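Local coordinates for actin-related protein 8 (Homo sapiens, PDB 4FO0) that binds ATP with low basal ATPase activity, does not polymerize, and is a proposed core subunit of the chromatin-remodelling INO80 complex, at residues I250-D255 with L505-G510. Sequence-based numbering, arbitrary orientation.
Sequences IVDVGD and LVVGGG. With ATP (adenosine-5'-triphosphate), chain C.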
# COMPACT_ATOMS: atom_id res chain seq x y z
N ILE A 250 11.20 -3.58 -10.05
CA ILE A 250 10.58 -2.96 -8.88
C ILE A 250 9.26 -3.62 -8.55
O ILE A 250 8.42 -3.83 -9.43
CB ILE A 250 10.21 -1.50 -9.12
CG1 ILE A 250 11.31 -0.81 -9.89
CG2 ILE A 250 9.91 -0.80 -7.77
CD1 ILE A 250 12.66 -0.98 -9.24
N VAL A 251 9.06 -3.89 -7.27
CA VAL A 251 7.80 -4.44 -6.81
C VAL A 251 7.30 -3.55 -5.70
O VAL A 251 7.97 -3.39 -4.68
CB VAL A 251 7.97 -5.86 -6.24
CG1 VAL A 251 6.63 -6.39 -5.81
CG2 VAL A 251 8.62 -6.77 -7.26
N ASP A 252 6.13 -2.94 -5.89
CA ASP A 252 5.57 -2.13 -4.83
C ASP A 252 4.37 -2.86 -4.25
O ASP A 252 3.31 -2.92 -4.88
CB ASP A 252 5.18 -0.74 -5.34
CG ASP A 252 4.62 0.18 -4.23
OD1 ASP A 252 4.03 -0.33 -3.25
OD2 ASP A 252 4.77 1.42 -4.35
N VAL A 253 4.54 -3.44 -3.06
CA VAL A 253 3.41 -4.06 -2.39
C VAL A 253 2.79 -3.07 -1.42
O VAL A 253 3.40 -2.72 -0.40
CB VAL A 253 3.78 -5.33 -1.60
CG1 VAL A 253 2.52 -6.13 -1.30
CG2 VAL A 253 4.76 -6.18 -2.39
N GLY A 254 1.59 -2.61 -1.75
CA GLY A 254 0.92 -1.65 -0.90
C GLY A 254 -0.13 -2.32 -0.06
O GLY A 254 -0.11 -3.54 0.16
N ASP A 255 -1.07 -1.53 0.41
CA ASP A 255 -2.11 -2.10 1.23
C ASP A 255 -3.13 -2.81 0.36
O ASP A 255 -3.75 -3.77 0.78
CB ASP A 255 -2.78 -1.03 2.09
CG ASP A 255 -3.81 -1.63 3.03
OD1 ASP A 255 -3.48 -2.57 3.78
OD2 ASP A 255 -4.96 -1.16 3.01
N LEU A 505 14.00 -5.09 -6.51
CA LEU A 505 13.77 -4.17 -5.41
C LEU A 505 12.33 -4.29 -4.92
O LEU A 505 11.38 -4.28 -5.71
CB LEU A 505 14.02 -2.75 -5.87
CG LEU A 505 13.71 -1.65 -4.88
CD1 LEU A 505 14.53 -1.86 -3.62
CD2 LEU A 505 13.95 -0.29 -5.52
N VAL A 506 12.17 -4.45 -3.61
CA VAL A 506 10.83 -4.54 -3.05
C VAL A 506 10.48 -3.38 -2.13
O VAL A 506 11.13 -3.12 -1.12
CB VAL A 506 10.58 -5.87 -2.35
CG1 VAL A 506 9.18 -5.86 -1.75
CG2 VAL A 506 10.72 -6.99 -3.34
N VAL A 507 9.40 -2.70 -2.50
CA VAL A 507 9.06 -1.43 -1.91
C VAL A 507 7.61 -1.40 -1.35
O VAL A 507 6.80 -2.30 -1.63
CB VAL A 507 9.36 -0.37 -2.96
CG1 VAL A 507 8.11 0.37 -3.37
CG2 VAL A 507 10.47 0.54 -2.49
N GLY A 508 7.30 -0.40 -0.54
CA GLY A 508 5.99 -0.31 0.09
C GLY A 508 5.86 -1.16 1.35
O GLY A 508 6.76 -1.89 1.71
N GLY A 509 4.71 -1.09 2.02
CA GLY A 509 4.57 -1.70 3.32
C GLY A 509 4.14 -3.15 3.28
O GLY A 509 4.39 -3.91 4.21
N GLY A 510 3.49 -3.53 2.18
CA GLY A 510 2.79 -4.80 2.09
C GLY A 510 3.63 -6.03 2.35
O GLY A 510 3.12 -7.04 2.80
PG ATP C . -1.46 1.01 -2.20
O1G ATP C . -0.01 1.13 -2.59
O2G ATP C . -2.37 2.08 -2.75
O3G ATP C . -2.05 -0.38 -2.31
PB ATP C . -0.51 2.27 0.24
O1B ATP C . -1.45 2.93 1.21
O2B ATP C . 0.51 3.05 -0.59
O3B ATP C . -1.45 1.29 -0.62
PA ATP C . 1.58 1.26 1.90
O1A ATP C . 1.33 2.34 2.93
O2A ATP C . 2.81 1.27 1.03
O3A ATP C . 0.25 1.10 1.03
O5' ATP C . 1.55 -0.13 2.67
C5' ATP C . 0.45 -0.37 3.54
C4' ATP C . 0.47 -1.82 3.95
O4' ATP C . 1.72 -2.08 4.57
C3' ATP C . -0.60 -2.17 4.96
O3' ATP C . -1.30 -3.35 4.53
C2' ATP C . 0.17 -2.45 6.23
O2' ATP C . -0.45 -3.43 7.05
C1' ATP C . 1.47 -2.95 5.66
N9 ATP C . 2.52 -2.95 6.69
C8 ATP C . 3.04 -1.87 7.29
N7 ATP C . 3.99 -2.23 8.19
C5 ATP C . 4.08 -3.57 8.16
C6 ATP C . 4.87 -4.58 8.87
N6 ATP C . 5.78 -4.20 9.80
N1 ATP C . 4.65 -5.88 8.55
C2 ATP C . 3.74 -6.26 7.63
N3 ATP C . 2.98 -5.38 6.95
C4 ATP C . 3.10 -4.04 7.17
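Ile250, Val251 and Asp252 run in parallel register with Leu505, Val506 and Val507, the short strand axes 20° apart and 4.7 Å at closest. Val251 donates its N to Leu505 O (2.8 Å) and accepts Val507 N at its own O (2.7 Å), both bonds nearly collinear with the acceptor carbonyl, while Val253 N reaches Val507 O somewhat tilted from the carbonyl plane. The second strand ends at Val507, yet Val253 O still receives Gly510 N (2.7 Å) from above its carbonyl plane, tying the glycine turn to the strand end. On one face Ile250 and Leu505 lie side by side, CD1 against CD2. On the same face Asp252 extends with CG opposite its backbone N (chi1 -178°), which lays the flat face of its carboxylate against Val507 CG1, 3.6 Å from Asp252 CG; magnesium lies about 4 Å from this side chain. An alanine here removes the carboxylate, which would probably open a gap beside Val507 CG1 and leave the magnesium ion and Lys257, its weak, long ion-pair partner, with less negative charge nearby. Val251 and Val506 meet on the other face, and Val253 CG1 rests on Gly510 CA. A side chain on Gly508 would collide with Asp252 OD1 and Val253 O, and one on Gly254 with the gamma-phosphate. Past the strand ends, Asp255 N donates a hydrogen bond to ATP O3B (3.0 Å) and Gly509 N one to ATP O2A (3.2 Å). The Asp-Val-Gly-Asp turn after the first strand is the phosphate 2 motif, and the Gly-Gly-Gly run after the second the adenosine motif, of the actin-family ATPase fold, here holding ATP in the cleft.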